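Local coordinates for ribosomal RNA processing protein 6 (Trypanosoma brucei brucei, PDB 4NLC) that acts as a 3'-5' exoribonuclease on RNA and probably takes part in ribosomal RNA processing, represented here by its catalytic core, at residues 334-339 against 349-354; 292-297 against 323-328; 303-308 against 314-319; 327-332 against 360-365; 275-278 against 283-286. The protein carries 1 engineered substitution. All blocks are in the same frame, centred on the assembly; numbering follows the deposited sequence.

How the contacts relate
All five contacts lie in the helical part of the catalytic core, on the same side of the chain's centre. Contacts 2 and 3 are buried, contact 1 is partly buried, and contacts 4 and 5 are at the surface. Helix 289-309 serves both contact 2 and contact 3, while helix 319-328 serves contacts 2 and 4, which share Thr327 and Lys328. No hydrogen bond crosses any of the five. What differs is closeness: alanines let backbones approach in contacts 2 and 3, branched aliphatic chains fill contact 1, and contacts 4 and 5 rest on one isoleucine and one leucine. Contact 3 also has a salt bridge within one of its segments, on the helix's far side.

Contact 1: residues 334-339 against 349-354; sequences NEVLKC and TNVMKL
No ring, amide or guanidinium group takes part where Val336 and Leu337 meet Val351 and Leu354; methyl, methine and methylene carbons make the whole interface, so there is no planar face or edge to be covered. The setting is the HRDC domain, an all-helical unit in which helix 333-339 lies against the opening turn of helix 351-359. The nearest backbones are at Val336 CA and Val351 CA, 7.0 Å apart. The side chain of Val336 sets out toward the other segment, and with CG1 anti to the backbone N (chi1 180°) this methyl reaches Leu354, 3.8 Å from its CB. The same CG1 is 3.9 Å from Leu354 CD1, and the two side chains cross obliquely. Leu354 continues the apolar surface beyond the segments, onto Ile298 and Trp301 of helix 289-309 and onto Met317. At the end of helix 333-339, the carbonyl of Cys339 accepts a hydrogen bond from OG of the engineered Ser321. Leu337 behaves differently from Val336: its side chain does not start out toward the partner helix, yet its outer branch does reach it, meeting Val351 at about a right angle. This second touching point rests on one methyl, Val351 CG2, which lies 3.9 Å from Leu337 CD2, 4.0 Å from Leu337 CG and 4.1 Å from Val336 CB.

Contact 2: residues 292-297 against 323-328; sequences LQVARE and LSIATK
Val294 and Ile325 each turn one methyl anti to the backbone N, Val294 with CG1 (chi1 171°) and Ile325 with CG2 (its CG1 being at chi1 -68°), and these two methyls meet at 3.9 Å. Val294 CG1 does more than touch a side chain: it lies 3.6 Å from Ala326 CA, directly against the main chain of the other helix. So close an approach is consistent with the small side chain of Ala326. The other branch of Ile325 packs through CG1 on Cys339, and Ile325 also touches Val358.

At the next residue, Ala295 meets the same Ala326. Their CA atoms are 4.9 Å apart, the closest of the register. Ala326 CB sits 3.7 Å from Ala295 N, and the two CB atoms are 3.9 Å from each other. Both side chains set out along the interface, not into it, so the methyls lie side by side and the backbones come close. The axes of 292-297 and 323-328 accordingly approach to 8.1 Å, with 154° between their N-to-C directions.

All four touching residues are buried and no hydrogen bond crosses between them; a polar tie lies just beyond, from Gln291 NE2 to the carbonyl of Thr327. Val294 also packs on Leu329 and Ala361, and Ala295 on Leu280. The arrangement is that of a close, near-antiparallel helix pair with alanines at its nearest point, here joining helices 289-309 and 319-328 in the core of the HRDC domain.

Contact 3: residues 303-308 against 314-319; sequences DMAARE and SAVMHI
The apolar part of the contact is carried by Val316 against Ala305 and Ala306. The side chain of Val316 sets out toward helix 289-309 and, with chi1 at 168°, presents both methyls to it. CG2 lies 3.5 Å from Ala306 CA and 3.8 Å from Ala306 CB, so this methyl rests on the helix backbone itself; CG1 stands 4.3 Å from Ala305 CB. The Ala306 and Val316 CA atoms are only 6.0 Å apart, as the small alanines allow.

The ionic part lies within 303-308, where the side chains of Asp303 and Arg307 start away from Val316. One helical turn separates them. Arg307 NE donates to Asp303 OD2 at 2.7 Å with an N-H...O angle of 169°, nearly in the guanidinium plane and from the syn side of the carboxylate, though 27° out of the carboxylate plane. Arg307 NH2 adds a weak bond to the same oxygen. Tyr105 OH is hydrogen-bonded to Asp303 OD1, and Arg307 NH1 to the carbonyl of Asn15.

Side-chain N-capping forms a third kind: His318 ND1 accepts from Ser320 N at the start of helix 319-328. Helix 289-309 thus offers two unlike sides here. Methyls hold the end of helix 313-316 by dispersion, whereas the buried charges of Asp303 and Arg307 probably compensate each other and tie the helix to Tyr105 and Asn15, far earlier in the chain.

Contact 4: residues 327-332 against 360-365; sequences TKLPTS and DAIGSA
Leu329, Thr331 and Ile362 all send their side chains out across the contact, and the isoleucine faces the other two with separate branches. Its CG2 approaches Leu329 CB at 4.3 Å. The longer branch goes the other way: Ile362 CD1 lies 4.3 Å from Thr331 CG2. With chi1 at 73°, CG1 of Ile362 stands between the backbone N and the carbonyl carbon, and chi2 of 144°, away from the usual staggered values, carries CD1 on to the threonine. The proline that follows Leu329, Pro330, points away from Ile362 and packs on Val336 and Cys339 of helix 333-339.

Leu329 is the residue at which the chain leaves helix 319-328, with a positive phi of 48°. The backbones stay well apart even at their nearest, Leu329 CA to Ile362 CA being 7.7 Å. Both segments lean on a common support, since Leu329 and Ala361 each touch Val294 of helix 289-309. Molecules neighbouring in the crystal also touch Leu329, Thr331 and Ile362 and may influence their exact placing.

In the fold, this joins the turn between helices 319-328 and 333-339 to the chain that follows helix 351-359. With no hydrogen bond across and only loose carbon-to-carbon approaches, the contact is a weak, purely apolar one at the surface.

Contact 5: residues 275-278 against 283-286; sequences TYKQ and SLGG
A tight reversal of the chain, from helix 275-280 through a short 3-10 turn at 283-284 toward helix 289-309, brings Leu284 back onto Tyr276 and Lys277. One methyl does all the touching from the leucine side. Leu284 CD1 is 4.1 Å from Tyr276 CE2 and 4.2 Å from Tyr276 CD2, the two side chains crossing at about a right angle. The same CD1 lies 4.2 Å from Lys277 CA and 4.3 Å from Lys277 CG, touching both the ring and the start of the lysine chain.

The tyrosine reaches this place although its side chain does not start out toward the turn: chi1 of 80° puts CG between the backbone N and the carbonyl carbon. Lys277 CG stands over one face of the Tyr276 ring, 3.6 Å above its plane and displaced toward the rim. Beyond the segments the ring touches Arg296 and Phe299, and the other methyl of Leu284 packs on Ala295.

Leu284 therefore bridges helix 275-280 and helix 289-309 by methyl contacts. No hydrogen bond links the two segments; between them the contact is apolar, made by dispersion between an aliphatic tip, an aromatic ring and the apolar base of a lysine.

Contact 1: residues 334-339 against 349-354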
# COMPACT_ATOMS: atom_id res chain seq x y z
N ASN A 334 12.53 2.31 -35.52
CA ASN A 334 13.85 2.35 -34.89
C ASN A 334 14.08 3.62 -34.11
O ASN A 334 14.60 3.55 -32.99
CB ASN A 334 14.95 2.15 -35.92
CG ASN A 334 14.76 0.90 -36.72
OD1 ASN A 334 14.22 0.93 -37.83
ND2 ASN A 334 15.09 -0.24 -36.12
N GLU A 335 13.66 4.78 -34.68
CA GLU A 335 13.75 6.09 -34.04
C GLU A 335 12.88 6.09 -32.78
O GLU A 335 13.30 6.61 -31.75
CB GLU A 335 13.30 7.21 -34.99
CG GLU A 335 14.37 7.78 -35.91
CD GLU A 335 13.85 8.82 -36.89
OE1 GLU A 335 13.29 9.86 -36.46
OE2 GLU A 335 14.03 8.59 -38.11
N VAL A 336 11.67 5.48 -32.85
CA VAL A 336 10.74 5.37 -31.70
C VAL A 336 11.40 4.51 -30.62
O VAL A 336 11.33 4.85 -29.43
CB VAL A 336 9.33 4.83 -32.08
CG1 VAL A 336 8.43 4.75 -30.84
CG2 VAL A 336 8.66 5.68 -33.16
N LEU A 337 12.05 3.40 -31.03
CA LEU A 337 12.74 2.49 -30.11
C LEU A 337 13.90 3.16 -29.40
O LEU A 337 14.12 2.88 -28.23
CB LEU A 337 13.16 1.19 -30.81
CG LEU A 337 12.02 0.21 -31.22
CD1 LEU A 337 12.59 -1.04 -31.82
CD2 LEU A 337 11.08 -0.14 -30.05
N LYS A 338 14.59 4.11 -30.07
CA LYS A 338 15.70 4.89 -29.49
C LYS A 338 15.19 5.78 -28.33
O LYS A 338 15.74 5.72 -27.23
CB LYS A 338 16.38 5.73 -30.57
CG LYS A 338 17.36 4.95 -31.43
CD LYS A 338 18.25 5.89 -32.24
CE LYS A 338 19.14 5.15 -33.21
NZ LYS A 338 19.82 6.08 -34.16
N CYS A 339 14.11 6.56 -28.56
CA CYS A 339 13.50 7.43 -27.56
C CYS A 339 13.08 6.66 -26.29
O CYS A 339 13.27 7.17 -25.18
CB CYS A 339 12.30 8.17 -28.15
SG CYS A 339 12.69 9.24 -29.56
N THR A 349 6.17 -4.37 -28.84
CA THR A 349 5.04 -5.01 -29.52
C THR A 349 4.11 -3.96 -30.15
O THR A 349 3.59 -4.21 -31.24
CB THR A 349 4.31 -6.06 -28.62
OG1 THR A 349 3.13 -6.50 -29.26
CG2 THR A 349 3.92 -5.52 -27.28
N ASN A 350 3.98 -2.77 -29.54
CA ASN A 350 3.13 -1.70 -30.06
C ASN A 350 3.87 -0.49 -30.65
O ASN A 350 3.29 0.59 -30.73
CB ASN A 350 2.14 -1.24 -28.98
CG ASN A 350 1.26 -2.35 -28.49
OD1 ASN A 350 1.52 -2.98 -27.46
ND2 ASN A 350 0.23 -2.67 -29.25
N VAL A 351 5.10 -0.70 -31.16
CA VAL A 351 5.94 0.34 -31.78
C VAL A 351 5.25 1.05 -32.98
O VAL A 351 5.48 2.25 -33.19
CB VAL A 351 7.34 -0.22 -32.17
CG1 VAL A 351 7.26 -1.30 -33.26
CG2 VAL A 351 8.32 0.88 -32.54
N MET A 352 4.40 0.32 -33.74
CA MET A 352 3.69 0.85 -34.91
C MET A 352 2.56 1.80 -34.51
O MET A 352 2.27 2.76 -35.24
CB MET A 352 3.21 -0.28 -35.85
CG MET A 352 4.37 -1.07 -36.50
SD MET A 352 5.75 -0.08 -37.18
CE MET A 352 4.99 0.57 -38.67
N LYS A 353 1.95 1.55 -33.34
CA LYS A 353 0.90 2.40 -32.75
C LYS A 353 1.53 3.73 -32.27
O LYS A 353 0.95 4.79 -32.50
CB LYS A 353 0.20 1.66 -31.58
CG LYS A 353 -1.00 2.40 -31.00
CD LYS A 353 -2.26 1.53 -30.94
CE LYS A 353 -2.34 0.63 -29.72
NZ LYS A 353 -3.60 -0.15 -29.71
N LEU A 354 2.71 3.67 -31.60
CA LEU A 354 3.43 4.86 -31.12
C LEU A 354 3.85 5.70 -32.33
O LEU A 354 3.71 6.92 -32.31
CB LEU A 354 4.66 4.49 -30.29
CG LEU A 354 4.43 3.78 -28.98
CD1 LEU A 354 5.73 3.25 -28.42
CD2 LEU A 354 3.83 4.71 -27.97

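Contact 2: residues 292-297 against 323-328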
# COMPACT_ATOMS: atom_id res chain seq x y z
N LEU A 292 3.12 19.14 -28.22
CA LEU A 292 2.24 19.10 -27.06
C LEU A 292 1.15 18.04 -27.27
O LEU A 292 0.82 17.32 -26.33
CB LEU A 292 1.61 20.48 -26.77
CG LEU A 292 2.54 21.53 -26.15
CD1 LEU A 292 1.89 22.91 -26.16
CD2 LEU A 292 2.98 21.14 -24.75
N GLN A 293 0.62 17.94 -28.50
CA GLN A 293 -0.40 16.94 -28.87
C GLN A 293 0.21 15.55 -28.75
O GLN A 293 -0.44 14.64 -28.21
CB GLN A 293 -0.94 17.21 -30.30
CG GLN A 293 -1.98 16.20 -30.80
CD GLN A 293 -2.32 16.41 -32.27
OE1 GLN A 293 -2.48 17.53 -32.76
NE2 GLN A 293 -2.49 15.32 -32.99
N VAL A 294 1.45 15.38 -29.24
CA VAL A 294 2.19 14.13 -29.16
C VAL A 294 2.49 13.76 -27.69
O VAL A 294 2.31 12.61 -27.32
CB VAL A 294 3.45 14.09 -30.07
CG1 VAL A 294 4.31 12.85 -29.78
CG2 VAL A 294 3.05 14.10 -31.53
N ALA A 295 2.88 14.74 -26.86
CA ALA A 295 3.13 14.49 -25.42
C ALA A 295 1.90 13.86 -24.75
O ALA A 295 2.03 12.83 -24.11
CB ALA A 295 3.50 15.80 -24.71
N ARG A 296 0.70 14.45 -24.98
CA ARG A 296 -0.57 14.03 -24.41
C ARG A 296 -1.00 12.65 -24.86
O ARG A 296 -1.38 11.82 -24.01
CB ARG A 296 -1.66 15.08 -24.71
CG ARG A 296 -3.08 14.68 -24.26
CD ARG A 296 -4.10 15.78 -24.53
NE ARG A 296 -5.47 15.31 -24.37
CZ ARG A 296 -6.54 16.10 -24.35
NH1 ARG A 296 -6.40 17.42 -24.45
NH2 ARG A 296 -7.76 15.58 -24.19
N GLU A 297 -0.95 12.40 -26.18
CA GLU A 297 -1.35 11.12 -26.79
C GLU A 297 -0.43 9.96 -26.40
O GLU A 297 -0.93 8.88 -26.13
CB GLU A 297 -1.52 11.24 -28.31
CG GLU A 297 -2.61 12.19 -28.79
CD GLU A 297 -4.04 11.75 -28.54
OE1 GLU A 297 -4.38 10.59 -28.85
OE2 GLU A 297 -4.84 12.59 -28.06
N LEU A 323 8.55 12.47 -23.17
CA LEU A 323 9.03 13.77 -23.60
C LEU A 323 9.94 13.67 -24.79
O LEU A 323 9.81 14.47 -25.70
CB LEU A 323 9.70 14.53 -22.47
CG LEU A 323 9.45 16.03 -22.52
CD1 LEU A 323 8.12 16.38 -21.83
CD2 LEU A 323 10.62 16.78 -21.91
N SER A 324 10.78 12.63 -24.84
CA SER A 324 11.69 12.39 -25.95
C SER A 324 10.95 12.19 -27.29
O SER A 324 11.37 12.73 -28.30
CB SER A 324 12.57 11.18 -25.66
OG SER A 324 13.68 11.20 -26.54
N ILE A 325 9.85 11.43 -27.28
CA ILE A 325 9.05 11.17 -28.47
C ILE A 325 8.42 12.48 -28.92
O ILE A 325 8.54 12.85 -30.08
CB ILE A 325 8.00 10.03 -28.25
CG1 ILE A 325 8.70 8.67 -28.06
CG2 ILE A 325 6.98 9.98 -29.42
CD1 ILE A 325 7.77 7.53 -27.72
N ALA A 326 7.78 13.19 -27.98
CA ALA A 326 7.14 14.49 -28.20
C ALA A 326 8.12 15.51 -28.84
O ALA A 326 7.76 16.15 -29.81
CB ALA A 326 6.60 15.03 -26.88
N THR A 327 9.35 15.60 -28.31
CA THR A 327 10.36 16.58 -28.74
C THR A 327 10.97 16.21 -30.08
O THR A 327 10.92 17.02 -31.01
CB THR A 327 11.43 16.79 -27.65
OG1 THR A 327 12.08 15.55 -27.40
CG2 THR A 327 10.85 17.28 -26.33
N LYS A 328 11.51 14.98 -30.18
CA LYS A 328 12.19 14.49 -31.39
C LYS A 328 11.27 14.13 -32.55
O LYS A 328 11.75 14.07 -33.68
CB LYS A 328 13.11 13.30 -31.04
CG LYS A 328 14.31 13.66 -30.16
CD LYS A 328 14.97 12.39 -29.63
CE LYS A 328 16.34 12.61 -29.02
NZ LYS A 328 17.02 11.32 -28.70

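Contact 3: residues 303-308 against 314-319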
# COMPACT_ATOMS: atom_id res chain seq x y z
N ASP A 303 -0.66 5.03 -20.39
CA ASP A 303 -1.55 4.63 -19.31
C ASP A 303 -2.43 3.44 -19.74
O ASP A 303 -2.56 2.50 -18.97
CB ASP A 303 -2.38 5.80 -18.78
CG ASP A 303 -3.13 5.42 -17.52
OD1 ASP A 303 -2.53 5.45 -16.43
OD2 ASP A 303 -4.31 5.06 -17.64
N MET A 304 -3.00 3.47 -20.95
CA MET A 304 -3.80 2.36 -21.50
C MET A 304 -2.97 1.06 -21.57
O MET A 304 -3.40 0.04 -21.04
CB MET A 304 -4.38 2.73 -22.89
CG MET A 304 -5.52 3.74 -22.81
SD MET A 304 -6.18 4.37 -24.40
CE MET A 304 -7.95 4.04 -24.15
N ALA A 305 -1.76 1.13 -22.14
CA ALA A 305 -0.86 -0.01 -22.26
C ALA A 305 -0.43 -0.55 -20.88
O ALA A 305 -0.19 -1.75 -20.75
CB ALA A 305 0.35 0.38 -23.09
N ALA A 306 -0.35 0.33 -19.87
CA ALA A 306 0.03 -0.03 -18.51
C ALA A 306 -1.07 -0.87 -17.86
O ALA A 306 -0.77 -1.85 -17.18
CB ALA A 306 0.29 1.23 -17.70
N ARG A 307 -2.34 -0.49 -18.11
CA ARG A 307 -3.56 -1.17 -17.66
C ARG A 307 -3.68 -2.58 -18.22
O ARG A 307 -3.92 -3.54 -17.48
CB ARG A 307 -4.81 -0.33 -18.00
CG ARG A 307 -4.93 0.90 -17.11
CD ARG A 307 -6.09 1.77 -17.54
NE ARG A 307 -6.04 3.09 -16.90
CZ ARG A 307 -6.77 3.47 -15.85
NH1 ARG A 307 -7.62 2.64 -15.28
NH2 ARG A 307 -6.62 4.69 -15.36
N GLU A 308 -3.45 -2.70 -19.54
CA GLU A 308 -3.46 -3.94 -20.30
C GLU A 308 -2.35 -4.91 -19.86
O GLU A 308 -2.61 -6.10 -19.66
CB GLU A 308 -3.36 -3.61 -21.81
CG GLU A 308 -4.52 -2.80 -22.35
CD GLU A 308 -5.88 -3.46 -22.22
OE1 GLU A 308 -6.10 -4.51 -22.85
OE2 GLU A 308 -6.72 -2.92 -21.45
N SER A 314 5.42 3.65 -15.49
CA SER A 314 6.89 3.71 -15.51
C SER A 314 7.53 2.41 -16.05
O SER A 314 8.57 2.47 -16.68
CB SER A 314 7.45 4.05 -14.14
OG SER A 314 7.09 5.37 -13.78
N ALA A 315 6.89 1.25 -15.82
CA ALA A 315 7.41 -0.01 -16.34
C ALA A 315 7.14 -0.13 -17.86
O ALA A 315 7.82 -0.89 -18.56
CB ALA A 315 6.83 -1.19 -15.56
N VAL A 316 6.14 0.60 -18.38
CA VAL A 316 5.87 0.59 -19.82
C VAL A 316 6.96 1.44 -20.52
O VAL A 316 7.62 0.97 -21.46
CB VAL A 316 4.44 1.11 -20.15
CG1 VAL A 316 4.26 1.38 -21.65
CG2 VAL A 316 3.38 0.13 -19.66
N MET A 317 7.15 2.68 -20.03
CA MET A 317 8.03 3.67 -20.63
C MET A 317 8.39 4.70 -19.56
O MET A 317 7.49 5.20 -18.87
CB MET A 317 7.17 4.35 -21.72
CG MET A 317 7.88 5.11 -22.78
SD MET A 317 6.70 6.17 -23.69
CE MET A 317 5.67 4.95 -24.44
N HIS A 318 9.66 5.08 -19.45
CA HIS A 318 10.07 6.13 -18.51
C HIS A 318 9.42 7.47 -18.93
O HIS A 318 9.18 7.69 -20.11
CB HIS A 318 11.60 6.25 -18.44
CG HIS A 318 12.08 7.12 -17.32
ND1 HIS A 318 12.13 8.51 -17.45
CD2 HIS A 318 12.50 6.78 -16.08
CE1 HIS A 318 12.60 8.96 -16.30
NE2 HIS A 318 12.84 7.96 -15.44
N ILE A 319 9.11 8.33 -17.97
CA ILE A 319 8.48 9.64 -18.21
C ILE A 319 9.28 10.51 -19.23
O ILE A 319 8.66 11.19 -20.05
CB ILE A 319 8.22 10.36 -16.85
CG1 ILE A 319 7.23 11.54 -16.98
CG2 ILE A 319 9.51 10.79 -16.15
CD1 ILE A 319 5.79 11.16 -17.11

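Contact 4: residues 327-332 against 360-365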
# COMPACT_ATOMS: atom_id res chain seq x y z
N THR A 327 9.35 15.60 -28.31
CA THR A 327 10.36 16.58 -28.74
C THR A 327 10.97 16.21 -30.08
O THR A 327 10.92 17.02 -31.01
CB THR A 327 11.43 16.79 -27.65
OG1 THR A 327 12.08 15.55 -27.40
CG2 THR A 327 10.85 17.28 -26.33
N LYS A 328 11.51 14.98 -30.18
CA LYS A 328 12.19 14.49 -31.39
C LYS A 328 11.27 14.13 -32.55
O LYS A 328 11.75 14.07 -33.68
CB LYS A 328 13.11 13.30 -31.04
CG LYS A 328 14.31 13.66 -30.16
CD LYS A 328 14.97 12.39 -29.63
CE LYS A 328 16.34 12.61 -29.02
NZ LYS A 328 17.02 11.32 -28.70
N LEU A 329 9.96 13.84 -32.28
CA LEU A 329 8.96 13.39 -33.28
C LEU A 329 9.50 12.23 -34.18
O LEU A 329 9.64 12.42 -35.39
CB LEU A 329 8.38 14.57 -34.11
CG LEU A 329 7.63 15.68 -33.31
CD1 LEU A 329 7.39 16.92 -34.18
CD2 LEU A 329 6.30 15.18 -32.74
N PRO A 330 9.85 11.04 -33.61
CA PRO A 330 10.38 9.93 -34.44
C PRO A 330 9.43 9.44 -35.55
O PRO A 330 8.25 9.24 -35.29
CB PRO A 330 10.62 8.83 -33.40
CG PRO A 330 9.68 9.15 -32.30
CD PRO A 330 9.76 10.62 -32.20
N THR A 331 9.94 9.26 -36.79
CA THR A 331 9.07 8.87 -37.91
C THR A 331 9.35 7.46 -38.50
O THR A 331 8.78 7.12 -39.54
CB THR A 331 9.06 9.93 -39.00
OG1 THR A 331 10.40 10.15 -39.46
CG2 THR A 331 8.38 11.23 -38.54
N SER A 332 10.13 6.63 -37.78
CA SER A 332 10.44 5.24 -38.10
C SER A 332 10.44 4.43 -36.80
O SER A 332 10.67 4.99 -35.72
CB SER A 332 11.80 5.14 -38.81
OG SER A 332 12.88 5.36 -37.92
N ASP A 360 0.32 11.06 -37.23
CA ASP A 360 -0.94 11.83 -37.28
C ASP A 360 -0.78 13.29 -36.81
O ASP A 360 -1.66 14.13 -37.07
CB ASP A 360 -2.06 11.11 -36.50
CG ASP A 360 -2.43 9.73 -37.02
OD1 ASP A 360 -2.05 9.40 -38.16
OD2 ASP A 360 -3.10 8.98 -36.29
N ALA A 361 0.37 13.62 -36.19
CA ALA A 361 0.66 14.96 -35.70
C ALA A 361 1.67 15.77 -36.53
O ALA A 361 1.66 17.00 -36.44
CB ALA A 361 1.11 14.90 -34.25
N ILE A 362 2.53 15.13 -37.34
CA ILE A 362 3.51 15.91 -38.12
C ILE A 362 2.81 16.62 -39.33
O ILE A 362 1.71 16.24 -39.73
CB ILE A 362 4.81 15.16 -38.51
CG1 ILE A 362 4.60 14.10 -39.59
CG2 ILE A 362 5.51 14.56 -37.27
CD1 ILE A 362 5.80 13.99 -40.56
N GLY A 363 3.45 17.69 -39.82
CA GLY A 363 2.91 18.56 -40.87
C GLY A 363 1.88 19.49 -40.27
O GLY A 363 1.89 19.72 -39.05
N SER A 364 0.95 20.00 -41.09
CA SER A 364 -0.13 20.87 -40.60
C SER A 364 -1.26 20.09 -39.93
O SER A 364 -1.73 19.10 -40.48
CB SER A 364 -0.71 21.69 -41.75
OG SER A 364 -1.82 22.45 -41.31
N ALA A 365 -1.76 20.58 -38.78
CA ALA A 365 -2.91 19.99 -38.09
C ALA A 365 -4.18 20.41 -38.80
O ALA A 365 -5.04 19.56 -39.04
CB ALA A 365 -2.96 20.46 -36.65

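Contact 5: residues 275-278 against 283-286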
# COMPACT_ATOMS: atom_id res chain seq x y z
N THR A 275 -4.04 14.52 -16.39
CA THR A 275 -2.95 13.67 -15.83
C THR A 275 -1.58 13.90 -16.48
O THR A 275 -0.60 14.06 -15.75
CB THR A 275 -3.32 12.18 -15.79
OG1 THR A 275 -4.62 12.02 -15.23
CG2 THR A 275 -2.35 11.35 -14.94
N TYR A 276 -1.51 13.93 -17.84
CA TYR A 276 -0.27 14.17 -18.57
C TYR A 276 0.46 15.47 -18.11
O TYR A 276 1.68 15.45 -17.96
CB TYR A 276 -0.50 14.12 -20.10
CG TYR A 276 -1.08 15.38 -20.70
CD1 TYR A 276 -2.45 15.61 -20.69
CD2 TYR A 276 -0.26 16.33 -21.30
CE1 TYR A 276 -2.99 16.77 -21.24
CE2 TYR A 276 -0.78 17.49 -21.86
CZ TYR A 276 -2.15 17.70 -21.84
OH TYR A 276 -2.67 18.84 -22.40
N LYS A 277 -0.30 16.57 -17.86
CA LYS A 277 0.25 17.85 -17.40
C LYS A 277 0.82 17.74 -15.99
O LYS A 277 1.83 18.38 -15.68
CB LYS A 277 -0.81 18.97 -17.44
CG LYS A 277 -1.16 19.50 -18.83
CD LYS A 277 -2.29 20.53 -18.76
CE LYS A 277 -3.65 19.91 -18.52
NZ LYS A 277 -4.34 20.50 -17.34
N GLN A 278 0.16 16.93 -15.13
CA GLN A 278 0.57 16.72 -13.74
C GLN A 278 1.89 15.94 -13.65
O GLN A 278 2.66 16.15 -12.72
CB GLN A 278 -0.53 15.98 -12.97
CG GLN A 278 -1.75 16.85 -12.66
CD GLN A 278 -2.97 16.08 -12.21
OE1 GLN A 278 -3.15 14.89 -12.49
NE2 GLN A 278 -3.89 16.78 -11.55
N SER A 283 8.50 20.38 -17.91
CA SER A 283 9.11 19.75 -19.09
C SER A 283 8.29 19.92 -20.39
O SER A 283 8.78 19.55 -21.46
CB SER A 283 9.40 18.27 -18.82
OG SER A 283 10.53 18.13 -17.96
N LEU A 284 7.07 20.51 -20.31
CA LEU A 284 6.19 20.79 -21.46
C LEU A 284 6.47 22.17 -22.09
O LEU A 284 5.91 22.48 -23.14
CB LEU A 284 4.70 20.63 -21.12
CG LEU A 284 4.20 19.20 -20.88
CD1 LEU A 284 2.71 19.18 -20.59
CD2 LEU A 284 4.54 18.28 -22.05
N GLY A 285 7.32 22.96 -21.45
CA GLY A 285 7.75 24.25 -21.98
C GLY A 285 8.75 24.02 -23.09
O GLY A 285 9.52 23.05 -23.04
N GLY A 286 8.73 24.88 -24.10
CA GLY A 286 9.61 24.80 -25.26
C GLY A 286 9.05 23.93 -26.37
O GLY A 286 9.72 23.69 -27.38